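Side-chain contacts in periplasmic sugar-binding domain protein (PDB 3H75), which probably binds a carbohydrate in the periplasm, as members of the bacterial solute-binding protein 2 family generally do: residues Q27-A30 with R31-L35; L68-Q72 with Y73-Q77; L89-N93 with S94-L98; R165-R168 with R169-E173; W268-V271 with A272-D275. One frame throughout, in Å; residues are numbered along the deposited sequence.

Interaction 1 of 5, residues Q27-A30 with R31-L35; sequences QAAA and RDLGL
With CG of R31 turned beside its own backbone N (chi1 -71°) and the chain bent at chi3 (-68°), the guanidinium doubles back along the helix over Q27 and A28. One of its faces receives Q27 O, 3.3 Å above the plane, and A28 CA, both near the rim rather than the middle. R31 NH2 lies 3.8 Å from A28 CB, so the small methyl of alanine lets the flat group come down close to the helix. NH1 donates to a water that in turn donates to Q27 OE1 at 2.7 Å, joining two polar ends too far apart to meet directly. Beneath them the backbone ends in a Schellman motif: L35 N reaches back to A30 O (2.9 Å), while G34 N makes a weak bond to R31 O. Glycine suits the C' position because phi there is +69°. The hydrophobic pair expected of the motif is A30 with L35, A30 CB lying 4.4 Å from L35 CB. The helix thus hands over to strand 36-41 in a beta-alpha-beta unit. On another side, A29 CB meets L33 CD1 at 4.3 Å, both covered by F319, and D32 OD2 accepts from R320 N.

Interaction 2 of 5, residues L68-Q72 with Y73-Q77; sequences LVNEQ and YVAPQ
Q72 lies alongside Y73, the two side chains pointing the same way, and can be followed outward atom by atom. Its CB sits 3.5 Å from Y73 N. CG is placed between the backbone N and the carbonyl carbon (chi1 52°), a position that swings the chain over the tyrosine ring: CG stands 4.0 Å from the centroid of Y73, 25° off the normal, in a CH-pi contact over one face. CD continues across the rim, 3.7 Å from Y73 CE2, and OE1 finishes 3.6 Å from the same CE2. The amide is turned 33° from the ring, so it leans over the phenol without a true stack. A long, flexible glutamine suits this surface place, its CG methylene lying on the aromatic ring while its amide runs on along the ring edge; the side chain also touches V156. Further in, E71 O is met by A75 CB (3.2 Å) and by P76 CD (3.4 Å). Proline is well suited to the first turn of a helix, where a missing N-H costs no bond. L68 CD1 reaches A75 CB at 4.3 Å, closing the apolar inner side, while E71 N and V74 N are buried without partners in the model. The whole is the strand-loop-helix connection of a beta-alpha-beta unit, strand 65-69 through helix 74-82 to strand 88-93, the repeating element of the Rossmann-like lobes of periplasmic binding proteins.

Interaction 3 of 5, residues L89-N93 with S94-L98; sequences LFIVN and SPLTL
Between V92 and S94 the chain turns sharply at N93, whose phi and psi of 76° and -37° fit a classic gamma turn, closed by a weak, bent bond from S94 N to V92 O (3.1 Å). Asparagine is among the non-glycine residues that best tolerate a positive phi. Its OD1 is also engaged, bonded to the hydroxyl of Y22. Beyond the turn, S94 puts OG between its backbone N and carbonyl carbon (chi1 75°), where the hydroxyl meets a water at 2.6 Å; the same water gives a weak bond to V92 O, bridging the two arms of the turn. After P95 the chain runs back far enough for L96 to fold over the strand. The two apolar side chains meet at about a right angle: CD2 of L96 comes across the middle of I91, touching CG1 at 3.7 Å and both CB and CG2 at 4.1 Å. A beta-branched isoleucine suits the strand and presents both branches to that single methyl. On the flanks, I91 also packs on L68 and N70 of the adjoining strand and its loop. Strand 88-93 runs parallel between 65-69 and 115-119 in the sheet, and from its other face F90 packs on A269 and L273, and V92 on L265, of helix 265-277.

Interaction 4 of 5, residues R165-R168 with R169-E173; sequences RGLR and RALAE
R165 and R169, one turn apart, lie on the outer side of helix 158-173, while L167 and L171 point inward: an amphipathic helix of the beta-alpha-beta unit that links strands 146-152 and 177-184. The backbone bonds are the regular i to i+4 set, among them R169 N to R165 O (3.0 Å) and L171 N to L167 O (2.9 Å). Among apolar contacts, CG of L167 meets CD1 of L171 at 4.0 Å. Leucines suit this side because L167 also packs on A150 and L182, and L171 on L148 and V177, of the two strands; A170 is small enough to lie against Y127 and L130 of helix 122-137. Charged groups make up the third kind. Though both are arginines, R165 and R169 meet through an aliphatic part: CG of R169 lies over one face of the R165 guanidinium, toward its rim, the two guanidinium planes being 46° apart. The bend of R169 at chi3 (44°) carries its head away, to a salt bridge from NH1 to E123 and a cation-pi contact with Y127. With a leucine in its place, E123 would probably lose its charged mate and the Y127 ring its cation. The like charges are near but not in contact, R165 NE standing 5.3 Å from R169 NE, while that same R165 NE is 3.8 Å from the intervening R169 CG.

Interaction 5 of 5, residues W268-V271 with A272-D275; sequences WALV and ALHD
The H274 imidazole has V271 O near its plane at one edge, and also at the edge, almost exactly in the plane, OD1 of D275. ND1 donates to that oxygen over 2.9 Å in a nearly straight bond (159°), meeting it on the anti side and 23° out of the carboxylate plane. Among the other flat groups, the W268 indole stacks with F335 and meets F25 edge-to-face. CG of H274 lies anti to the backbone N (chi1 165°), which turns the imidazole along the helix toward D275 rather than back over L270. Its CB is nevertheless only 3.1 Å from L270 O, since H274 N is bonded to that same carbonyl at 2.8 Å. D275 N donates to V271 O (3.0 Å) in the regular helical pattern, and L270 CD2 touches L273 CD1 at 4.4 Å; branched leucines fill the side of helix 265-277 that rests on M67 of the first sheet. The carboxylate is gripped by two bonds at each oxygen: H274 and the S323 hydroxyl at OD1, the Y333 hydroxyl and A324 N at OD2. Losing the carboxylate to an alanine here is likely to leave H274 ND1, A324 N and the S323 and Y333 hydroxyls without their partner and the imidazole able to turn. Four such bonds probably help to keep the buried aspartate ionised, and its charge may in turn raise the histidine's basicity.

Overall arrangement
Interactions 1, 2, 3 and 5 belong to one lobe, built round the parallel sheet; interaction 4 lies in the other, about 24 to 39 Å away between centres, on helix 158-173, which packs against the mixed sheet. This two-lobe plan is that of type I periplasmic binding proteins. Interactions 2 and 3 touch, centres about 8 Å apart, through neighbouring strands 65-69 and 88-93. Interactions 1 and 5, about 10 Å apart between centres, join helices 17-33 and 265-277, L33 packing on H274; interaction 3 also touches interaction 5. The five follow in numbered order along the chain, which crosses to the second lobe and returns, so distant sequence completes the first lobe.

Interaction 1 of 5, residues Q27-A30 with R31-L35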
loop_
_atom_site.group_PDB
_atom_site.type_symbol
_atom_site.label_atom_id
_atom_site.label_comp_id
_atom_site.label_asym_id
_atom_site.label_seq_id
_atom_site.Cartn_x
_atom_site.Cartn_y
_atom_site.Cartn_z
ATOM N N GLN A 27 -14.680 -3.432 4.942
ATOM C CA GLN A 27 -16.068 -3.850 5.083
ATOM C C GLN A 27 -16.204 -4.915 6.163
ATOM O O GLN A 27 -17.184 -4.928 6.911
ATOM C CB GLN A 27 -16.611 -4.346 3.743
ATOM C CG GLN A 27 -16.572 -3.266 2.674
ATOM C CD GLN A 27 -17.271 -3.666 1.398
ATOM O OE1 GLN A 27 -17.061 -4.759 0.876
ATOM N NE2 GLN A 27 -18.103 -2.770 0.878
ATOM N N ALA A 28 -15.216 -5.799 6.257
ATOM C CA ALA A 28 -15.243 -6.835 7.279
ATOM C C ALA A 28 -15.174 -6.140 8.636
ATOM O O ALA A 28 -15.889 -6.500 9.569
ATOM C CB ALA A 28 -14.062 -7.781 7.105
ATOM N N ALA A 29 -14.316 -5.129 8.737
ATOM C CA ALA A 29 -14.167 -4.383 9.980
ATOM C C ALA A 29 -15.441 -3.611 10.310
ATOM O O ALA A 29 -15.857 -3.567 11.467
ATOM C CB ALA A 29 -12.987 -3.425 9.880
ATOM N N ALA A 30 -16.056 -3.008 9.296
ATOM C CA ALA A 30 -17.284 -2.242 9.495
ATOM C C ALA A 30 -18.405 -3.123 10.035
ATOM O O ALA A 30 -19.147 -2.717 10.932
ATOM C CB ALA A 30 -17.720 -1.591 8.182
ATOM N N ARG A 31 -18.531 -4.328 9.488
ATOM C CA ARG A 31 -19.570 -5.246 9.940
ATOM C C ARG A 31 -19.354 -5.670 11.388
ATOM O O ARG A 31 -20.293 -5.691 12.185
ATOM C CB ARG A 31 -19.612 -6.493 9.049
ATOM C CG ARG A 31 -20.150 -6.250 7.647
ATOM C CD ARG A 31 -20.421 -7.566 6.927
ATOM N NE ARG A 31 -19.199 -8.309 6.626
ATOM C CZ ARG A 31 -18.388 -8.036 5.609
ATOM N NH1 ARG A 31 -18.666 -7.034 4.786
ATOM N NH2 ARG A 31 -17.300 -8.768 5.410
ATOM N N ASP A 32 -18.112 -5.999 11.723
ATOM C CA ASP A 32 -17.780 -6.443 13.070
ATOM C C ASP A 32 -17.868 -5.321 14.104
ATOM O O ASP A 32 -18.231 -5.562 15.256
ATOM C CB ASP A 32 -16.376 -7.056 13.081
ATOM C CG ASP A 32 -16.086 -7.838 14.350
ATOM O OD1 ASP A 32 -16.901 -8.716 14.708
ATOM O OD2 ASP A 32 -15.043 -7.588 14.985
ATOM N N LEU A 33 -17.554 -4.098 13.684
ATOM C CA LEU A 33 -17.572 -2.939 14.575
ATOM C C LEU A 33 -18.917 -2.217 14.647
ATOM O O LEU A 33 -19.090 -1.295 15.449
ATOM C CB LEU A 33 -16.488 -1.945 14.149
ATOM C CG LEU A 33 -15.042 -2.441 14.247
ATOM C CD1 LEU A 33 -14.116 -1.484 13.510
ATOM C CD2 LEU A 33 -14.641 -2.560 15.706
ATOM N N GLY A 34 -19.865 -2.629 13.811
ATOM C CA GLY A 34 -21.173 -1.997 13.814
ATOM C C GLY A 34 -21.130 -0.579 13.281
ATOM O O GLY A 34 -21.819 0.307 13.786
ATOM N N LEU A 35 -20.311 -0.366 12.258
ATOM C CA LEU A 35 -20.174 0.949 11.645
ATOM C C LEU A 35 -20.894 0.989 10.305
ATOM O O LEU A 35 -20.990 -0.026 9.608
ATOM C CB LEU A 35 -18.695 1.291 11.415
ATOM C CG LEU A 35 -17.749 1.389 12.614
ATOM C CD1 LEU A 35 -16.331 1.684 12.127
ATOM C CD2 LEU A 35 -18.227 2.477 13.551
HETATM O O HOH W 1 -17.563 -7.159 1.962
#

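Interaction 2 of 5, residues L68-Q72 with Y73-Q77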
loop_
_atom_site.group_PDB
_atom_site.type_symbol
_atom_site.label_atom_id
_atom_site.label_comp_id
_atom_site.label_asym_id
_atom_site.label_seq_id
_atom_site.Cartn_x
_atom_site.Cartn_y
_atom_site.Cartn_z
ATOM N N LEU A 68 -9.901 9.669 3.623
ATOM C CA LEU A 68 -9.341 9.839 2.291
ATOM C C LEU A 68 -7.845 9.591 2.300
ATOM O O LEU A 68 -7.189 9.709 3.337
ATOM C CB LEU A 68 -9.604 11.258 1.775
ATOM C CG LEU A 68 -9.052 12.396 2.646
ATOM C CD1 LEU A 68 -8.597 13.557 1.767
ATOM C CD2 LEU A 68 -10.114 12.839 3.643
ATOM N N VAL A 69 -7.313 9.249 1.132
ATOM C CA VAL A 69 -5.888 8.999 0.983
ATOM C C VAL A 69 -5.207 10.336 0.735
ATOM O O VAL A 69 -5.738 11.192 0.029
ATOM C CB VAL A 69 -5.618 8.056 -0.202
ATOM C CG1 VAL A 69 -4.126 7.859 -0.379
ATOM C CG2 VAL A 69 -6.310 6.714 0.038
ATOM N N ASN A 70 -4.029 10.522 1.316
ATOM C CA ASN A 70 -3.326 11.781 1.142
ATOM C C ASN A 70 -2.643 11.887 -0.217
ATOM O O ASN A 70 -2.142 10.897 -0.765
ATOM C CB ASN A 70 -2.296 11.967 2.259
ATOM C CG ASN A 70 -1.968 13.424 2.508
ATOM O OD1 ASN A 70 -2.551 14.317 1.891
ATOM N ND2 ASN A 70 -1.036 13.677 3.419
ATOM N N GLU A 71 -2.653 13.103 -0.752
ATOM C CA GLU A 71 -2.034 13.444 -2.028
ATOM C C GLU A 71 -1.719 14.936 -1.927
ATOM O O GLU A 71 -2.338 15.645 -1.135
ATOM C CB GLU A 71 -2.993 13.177 -3.190
ATOM C CG GLU A 71 -2.372 13.441 -4.556
ATOM C CD GLU A 71 -3.304 13.103 -5.701
ATOM O OE1 GLU A 71 -4.450 12.685 -5.434
ATOM O OE2 GLU A 71 -2.888 13.257 -6.868
ATOM N N GLN A 72 -0.769 15.415 -2.723
ATOM C CA GLN A 72 -0.367 16.819 -2.662
ATOM C C GLN A 72 -1.261 17.839 -3.364
ATOM O O GLN A 72 -1.060 19.045 -3.206
ATOM C CB GLN A 72 1.064 16.970 -3.190
ATOM C CG GLN A 72 1.291 16.342 -4.553
ATOM C CD GLN A 72 2.690 16.585 -5.083
ATOM O OE1 GLN A 72 3.116 15.959 -6.055
ATOM N NE2 GLN A 72 3.413 17.504 -4.452
ATOM N N TYR A 73 -2.246 17.379 -4.127
ATOM C CA TYR A 73 -3.107 18.319 -4.834
ATOM C C TYR A 73 -4.581 18.299 -4.436
ATOM O O TYR A 73 -5.181 19.351 -4.224
ATOM C CB TYR A 73 -2.965 18.109 -6.346
ATOM C CG TYR A 73 -1.574 18.411 -6.867
ATOM C CD1 TYR A 73 -1.041 19.698 -6.778
ATOM C CD2 TYR A 73 -0.784 17.410 -7.428
ATOM C CE1 TYR A 73 0.248 19.979 -7.232
ATOM C CE2 TYR A 73 0.508 17.680 -7.885
ATOM C CZ TYR A 73 1.016 18.966 -7.783
ATOM O OH TYR A 73 2.293 19.239 -8.220
ATOM N N VAL A 74 -5.164 17.112 -4.319
ATOM C CA VAL A 74 -6.573 17.006 -3.957
ATOM C C VAL A 74 -6.841 17.071 -2.455
ATOM O O VAL A 74 -7.790 17.719 -2.018
ATOM C CB VAL A 74 -7.187 15.708 -4.522
ATOM C CG1 VAL A 74 -8.625 15.560 -4.048
ATOM C CG2 VAL A 74 -7.133 15.739 -6.040
ATOM N N ALA A 75 -6.007 16.404 -1.664
ATOM C CA ALA A 75 -6.185 16.401 -0.216
ATOM C C ALA A 75 -6.261 17.808 0.382
ATOM O O ALA A 75 -7.130 18.084 1.207
ATOM C CB ALA A 75 -5.062 15.603 0.449
ATOM N N PRO A 76 -5.346 18.710 -0.014
ATOM C CA PRO A 76 -5.392 20.071 0.537
ATOM C C PRO A 76 -6.718 20.772 0.247
ATOM O O PRO A 76 -7.268 21.457 1.110
ATOM C CB PRO A 76 -4.217 20.759 -0.150
ATOM C CG PRO A 76 -3.239 19.640 -0.333
ATOM C CD PRO A 76 -4.132 18.521 -0.828
ATOM N N GLN A 77 -7.232 20.595 -0.968
ATOM C CA GLN A 77 -8.492 21.225 -1.346
ATOM C C GLN A 77 -9.644 20.668 -0.520
ATOM O O GLN A 77 -10.540 21.406 -0.115
ATOM C CB GLN A 77 -8.767 21.024 -2.840
ATOM C CG GLN A 77 -7.641 21.502 -3.746
ATOM C CD GLN A 77 -8.060 21.613 -5.201
ATOM O OE1 GLN A 77 -7.220 21.655 -6.102
ATOM N NE2 GLN A 77 -9.366 21.676 -5.436
#

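Interaction 3 of 5, residues L89-N93 with S94-L98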
loop_
_atom_site.group_PDB
_atom_site.type_symbol
_atom_site.label_atom_id
_atom_site.label_comp_id
_atom_site.label_asym_id
_atom_site.label_seq_id
_atom_site.Cartn_x
_atom_site.Cartn_y
_atom_site.Cartn_z
ATOM N N LEU A 89 -12.336 14.445 9.775
ATOM C CA LEU A 89 -11.537 13.891 8.691
ATOM C C LEU A 89 -10.440 12.962 9.168
ATOM O O LEU A 89 -9.857 13.165 10.234
ATOM C CB LEU A 89 -10.882 15.008 7.881
ATOM C CG LEU A 89 -11.765 16.077 7.241
ATOM C CD1 LEU A 89 -10.881 17.051 6.478
ATOM C CD2 LEU A 89 -12.773 15.434 6.318
ATOM N N PHE A 90 -10.155 11.949 8.361
ATOM C CA PHE A 90 -9.096 11.005 8.673
ATOM C C PHE A 90 -8.303 10.782 7.392
ATOM O O PHE A 90 -8.837 10.291 6.396
ATOM C CB PHE A 90 -9.671 9.687 9.179
ATOM C CG PHE A 90 -8.704 8.896 10.006
ATOM C CD1 PHE A 90 -8.192 9.428 11.183
ATOM C CD2 PHE A 90 -8.287 7.633 9.599
ATOM C CE1 PHE A 90 -7.269 8.715 11.952
ATOM C CE2 PHE A 90 -7.367 6.912 10.356
ATOM C CZ PHE A 90 -6.855 7.457 11.537
ATOM N N ILE A 91 -7.030 11.168 7.429
ATOM C CA ILE A 91 -6.119 11.057 6.290
ATOM C C ILE A 91 -5.283 9.790 6.418
ATOM O O ILE A 91 -4.623 9.576 7.434
ATOM C CB ILE A 91 -5.167 12.271 6.250
ATOM C CG1 ILE A 91 -5.976 13.568 6.286
ATOM C CG2 ILE A 91 -4.283 12.204 5.015
ATOM C CD1 ILE A 91 -6.947 13.723 5.144
ATOM N N VAL A 92 -5.289 8.953 5.385
ATOM C CA VAL A 92 -4.543 7.709 5.471
ATOM C C VAL A 92 -3.484 7.453 4.416
ATOM O O VAL A 92 -3.401 8.149 3.398
ATOM C CB VAL A 92 -5.499 6.493 5.472
ATOM C CG1 VAL A 92 -6.438 6.579 6.660
ATOM C CG2 VAL A 92 -6.286 6.444 4.163
ATOM N N ASN A 93 -2.670 6.438 4.712
ATOM C CA ASN A 93 -1.586 5.938 3.865
ATOM C C ASN A 93 -0.286 6.745 3.805
ATOM O O ASN A 93 0.792 6.162 3.726
ATOM C CB ASN A 93 -2.122 5.665 2.459
ATOM C CG ASN A 93 -3.065 4.468 2.424
ATOM O OD1 ASN A 93 -3.467 3.946 3.468
ATOM N ND2 ASN A 93 -3.427 4.032 1.224
ATOM N N SER A 94 -0.372 8.070 3.833
ATOM C CA SER A 94 0.832 8.894 3.815
ATOM C C SER A 94 0.656 10.072 4.766
ATOM O O SER A 94 -0.458 10.536 4.982
ATOM C CB SER A 94 1.156 9.391 2.393
ATOM O OG SER A 94 0.297 10.428 1.992
ATOM N N PRO A 95 1.768 10.572 5.329
ATOM C CA PRO A 95 1.850 11.688 6.278
ATOM C C PRO A 95 1.288 13.031 5.832
ATOM O O PRO A 95 1.324 13.381 4.654
ATOM C CB PRO A 95 3.349 11.787 6.564
ATOM C CG PRO A 95 3.852 10.409 6.298
ATOM C CD PRO A 95 3.110 10.032 5.053
ATOM N N LEU A 96 0.764 13.778 6.799
ATOM C CA LEU A 96 0.236 15.114 6.541
ATOM C C LEU A 96 1.474 15.989 6.420
ATOM O O LEU A 96 2.436 15.797 7.159
ATOM C CB LEU A 96 -0.621 15.590 7.722
ATOM C CG LEU A 96 -2.037 15.019 7.859
ATOM C CD1 LEU A 96 -2.593 15.324 9.245
ATOM C CD2 LEU A 96 -2.920 15.614 6.780
ATOM N N THR A 97 1.453 16.945 5.498
ATOM C CA THR A 97 2.602 17.822 5.303
ATOM C C THR A 97 2.565 19.037 6.225
ATOM O O THR A 97 1.543 19.321 6.852
ATOM C CB THR A 97 2.677 18.335 3.857
ATOM O OG1 THR A 97 1.530 19.150 3.588
ATOM C CG2 THR A 97 2.706 17.168 2.879
ATOM N N LEU A 98 3.685 19.750 6.297
ATOM C CA LEU A 98 3.772 20.942 7.128
ATOM C C LEU A 98 2.700 21.937 6.703
ATOM O O LEU A 98 2.092 22.605 7.539
ATOM C CB LEU A 98 5.158 21.582 6.995
ATOM C CG LEU A 98 6.341 20.792 7.560
ATOM C CD1 LEU A 98 7.644 21.485 7.189
ATOM C CD2 LEU A 98 6.209 20.674 9.072
HETATM O O HOH W 2 -1.307 8.736 0.801
#

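Interaction 4 of 5, residues R165-R168 with R169-E173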
loop_
_atom_site.group_PDB
_atom_site.type_symbol
_atom_site.label_atom_id
_atom_site.label_comp_id
_atom_site.label_asym_id
_atom_site.label_seq_id
_atom_site.Cartn_x
_atom_site.Cartn_y
_atom_site.Cartn_z
ATOM N N ARG A 165 12.138 6.652 -2.385
ATOM C CA ARG A 165 13.112 7.181 -1.438
ATOM C C ARG A 165 13.851 6.012 -0.790
ATOM O O ARG A 165 15.068 6.061 -0.615
ATOM C CB ARG A 165 12.420 8.032 -0.362
ATOM C CG ARG A 165 13.317 8.404 0.817
ATOM C CD ARG A 165 14.550 9.194 0.392
ATOM N NE ARG A 165 15.450 9.427 1.521
ATOM C CZ ARG A 165 16.666 9.954 1.416
ATOM N NH1 ARG A 165 17.138 10.306 0.226
ATOM N NH2 ARG A 165 17.414 10.126 2.504
ATOM N N GLY A 166 13.110 4.959 -0.445
ATOM C CA GLY A 166 13.717 3.784 0.161
ATOM C C GLY A 166 14.696 3.149 -0.805
ATOM O O GLY A 166 15.793 2.744 -0.418
ATOM N N LEU A 167 14.292 3.054 -2.070
ATOM C CA LEU A 167 15.154 2.494 -3.106
ATOM C C LEU A 167 16.444 3.307 -3.205
ATOM O O LEU A 167 17.538 2.743 -3.255
ATOM C CB LEU A 167 14.438 2.515 -4.462
ATOM C CG LEU A 167 15.296 2.265 -5.704
ATOM C CD1 LEU A 167 15.824 0.834 -5.683
ATOM C CD2 LEU A 167 14.461 2.516 -6.973
ATOM N N ARG A 168 16.309 4.632 -3.237
ATOM C CA ARG A 168 17.469 5.515 -3.341
ATOM C C ARG A 168 18.416 5.328 -2.162
ATOM O O ARG A 168 19.631 5.391 -2.325
ATOM C CB ARG A 168 17.027 6.978 -3.414
ATOM C CG ARG A 168 16.185 7.319 -4.644
ATOM C CD ARG A 168 16.996 7.286 -5.934
ATOM N NE ARG A 168 16.162 7.582 -7.099
ATOM C CZ ARG A 168 16.606 7.612 -8.353
ATOM N NH1 ARG A 168 17.882 7.368 -8.610
ATOM N NH2 ARG A 168 15.768 7.857 -9.354
ATOM N N ARG A 169 17.867 5.105 -0.972
ATOM C CA ARG A 169 18.709 4.901 0.198
ATOM C C ARG A 169 19.519 3.617 0.044
ATOM O O ARG A 169 20.709 3.583 0.358
ATOM C CB ARG A 169 17.858 4.848 1.465
ATOM C CG ARG A 169 17.462 6.215 1.994
ATOM C CD ARG A 169 16.546 6.059 3.194
ATOM N NE ARG A 169 17.040 5.018 4.091
ATOM C CZ ARG A 169 16.259 4.137 4.707
ATOM N NH1 ARG A 169 14.944 4.174 4.527
ATOM N NH2 ARG A 169 16.793 3.208 5.488
ATOM N N ALA A 170 18.878 2.566 -0.461
ATOM C CA ALA A 170 19.563 1.292 -0.662
ATOM C C ALA A 170 20.632 1.427 -1.748
ATOM O O ALA A 170 21.720 0.862 -1.635
ATOM C CB ALA A 170 18.555 0.204 -1.036
ATOM N N LEU A 171 20.332 2.180 -2.802
ATOM C CA LEU A 171 21.308 2.373 -3.873
ATOM C C LEU A 171 22.541 3.122 -3.378
ATOM O O LEU A 171 23.653 2.866 -3.830
ATOM C CB LEU A 171 20.687 3.131 -5.045
ATOM C CG LEU A 171 19.674 2.340 -5.878
ATOM C CD1 LEU A 171 18.997 3.274 -6.868
ATOM C CD2 LEU A 171 20.374 1.203 -6.624
ATOM N N ALA A 172 22.346 4.057 -2.455
ATOM C CA ALA A 172 23.472 4.822 -1.939
ATOM C C ALA A 172 24.410 3.943 -1.124
ATOM O O ALA A 172 25.596 4.234 -1.008
ATOM C CB ALA A 172 22.971 5.979 -1.084
ATOM N N GLU A 173 23.870 2.863 -0.568
ATOM C CA GLU A 173 24.652 1.948 0.248
ATOM C C GLU A 173 25.319 0.860 -0.576
ATOM O O GLU A 173 26.186 0.143 -0.074
ATOM C CB GLU A 173 23.755 1.310 1.314
ATOM C CG GLU A 173 23.114 2.338 2.235
ATOM C CD GLU A 173 22.119 1.745 3.219
ATOM O OE1 GLU A 173 21.768 0.556 3.086
ATOM O OE2 GLU A 173 21.678 2.486 4.125
#

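Interaction 5 of 5, residues W268-V271 with A272-D275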
loop_
_atom_site.group_PDB
_atom_site.type_symbol
_atom_site.label_atom_id
_atom_site.label_comp_id
_atom_site.label_asym_id
_atom_site.label_seq_id
_atom_site.Cartn_x
_atom_site.Cartn_y
_atom_site.Cartn_z
ATOM N N TRP A 268 -7.762 -1.141 10.197
ATOM C CA TRP A 268 -7.227 -0.625 11.452
ATOM C C TRP A 268 -7.751 0.790 11.659
ATOM O O TRP A 268 -8.035 1.201 12.782
ATOM C CB TRP A 268 -5.699 -0.592 11.411
ATOM C CG TRP A 268 -5.041 -1.873 10.995
ATOM C CD1 TRP A 268 -3.869 -1.989 10.303
ATOM C CD2 TRP A 268 -5.482 -3.215 11.262
ATOM N NE1 TRP A 268 -3.552 -3.313 10.121
ATOM C CE2 TRP A 268 -4.523 -4.088 10.698
ATOM C CE3 TRP A 268 -6.592 -3.764 11.921
ATOM C CZ2 TRP A 268 -4.641 -5.482 10.769
ATOM C CZ3 TRP A 268 -6.707 -5.151 11.993
ATOM C CH2 TRP A 268 -5.736 -5.993 11.418
ATOM N N ALA A 269 -7.865 1.540 10.565
ATOM C CA ALA A 269 -8.362 2.908 10.634
ATOM C C ALA A 269 -9.779 2.925 11.199
ATOM O O ALA A 269 -10.126 3.799 11.992
ATOM C CB ALA A 269 -8.342 3.548 9.242
ATOM N N LEU A 270 -10.600 1.959 10.795
ATOM C CA LEU A 270 -11.973 1.915 11.292
ATOM C C LEU A 270 -12.016 1.568 12.777
ATOM O O LEU A 270 -12.908 2.024 13.496
ATOM C CB LEU A 270 -12.820 0.940 10.465
ATOM C CG LEU A 270 -13.069 1.444 9.034
ATOM C CD1 LEU A 270 -13.894 0.447 8.253
ATOM C CD2 LEU A 270 -13.782 2.782 9.074
ATOM N N VAL A 271 -11.056 0.773 13.245
ATOM C CA VAL A 271 -11.011 0.444 14.667
ATOM C C VAL A 271 -10.728 1.745 15.414
ATOM O O VAL A 271 -11.359 2.044 16.430
ATOM C CB VAL A 271 -9.885 -0.560 15.001
ATOM C CG1 VAL A 271 -9.756 -0.711 16.516
ATOM C CG2 VAL A 271 -10.180 -1.907 14.366
ATOM N N ALA A 272 -9.776 2.522 14.903
ATOM C CA ALA A 272 -9.417 3.792 15.524
ATOM C C ALA A 272 -10.582 4.783 15.509
ATOM O O ALA A 272 -10.835 5.465 16.508
ATOM C CB ALA A 272 -8.203 4.397 14.823
ATOM N N LEU A 273 -11.290 4.869 14.385
ATOM C CA LEU A 273 -12.417 5.792 14.291
ATOM C C LEU A 273 -13.557 5.325 15.180
ATOM O O LEU A 273 -14.247 6.139 15.797
ATOM C CB LEU A 273 -12.890 5.927 12.841
ATOM C CG LEU A 273 -11.864 6.594 11.919
ATOM C CD1 LEU A 273 -12.464 6.772 10.533
ATOM C CD2 LEU A 273 -11.444 7.937 12.494
ATOM N N HIS A 274 -13.757 4.015 15.238
ATOM C CA HIS A 274 -14.794 3.438 16.085
ATOM C C HIS A 274 -14.539 3.884 17.521
ATOM O O HIS A 274 -15.457 4.301 18.230
ATOM C CB HIS A 274 -14.747 1.909 15.979
ATOM C CG HIS A 274 -15.500 1.195 17.059
ATOM N ND1 HIS A 274 -14.987 1.001 18.322
ATOM C CD2 HIS A 274 -16.722 0.607 17.055
ATOM C CE1 HIS A 274 -15.856 0.321 19.051
ATOM N NE2 HIS A 274 -16.917 0.070 18.305
ATOM N N ASP A 275 -13.283 3.809 17.941
ATOM C CA ASP A 275 -12.917 4.202 19.293
ATOM C C ASP A 275 -13.002 5.708 19.495
ATOM O O ASP A 275 -13.388 6.168 20.566
ATOM C CB ASP A 275 -11.514 3.690 19.631
ATOM C CG ASP A 275 -11.489 2.191 19.880
ATOM O OD1 ASP A 275 -12.562 1.556 19.800
ATOM O OD2 ASP A 275 -10.401 1.647 20.160
#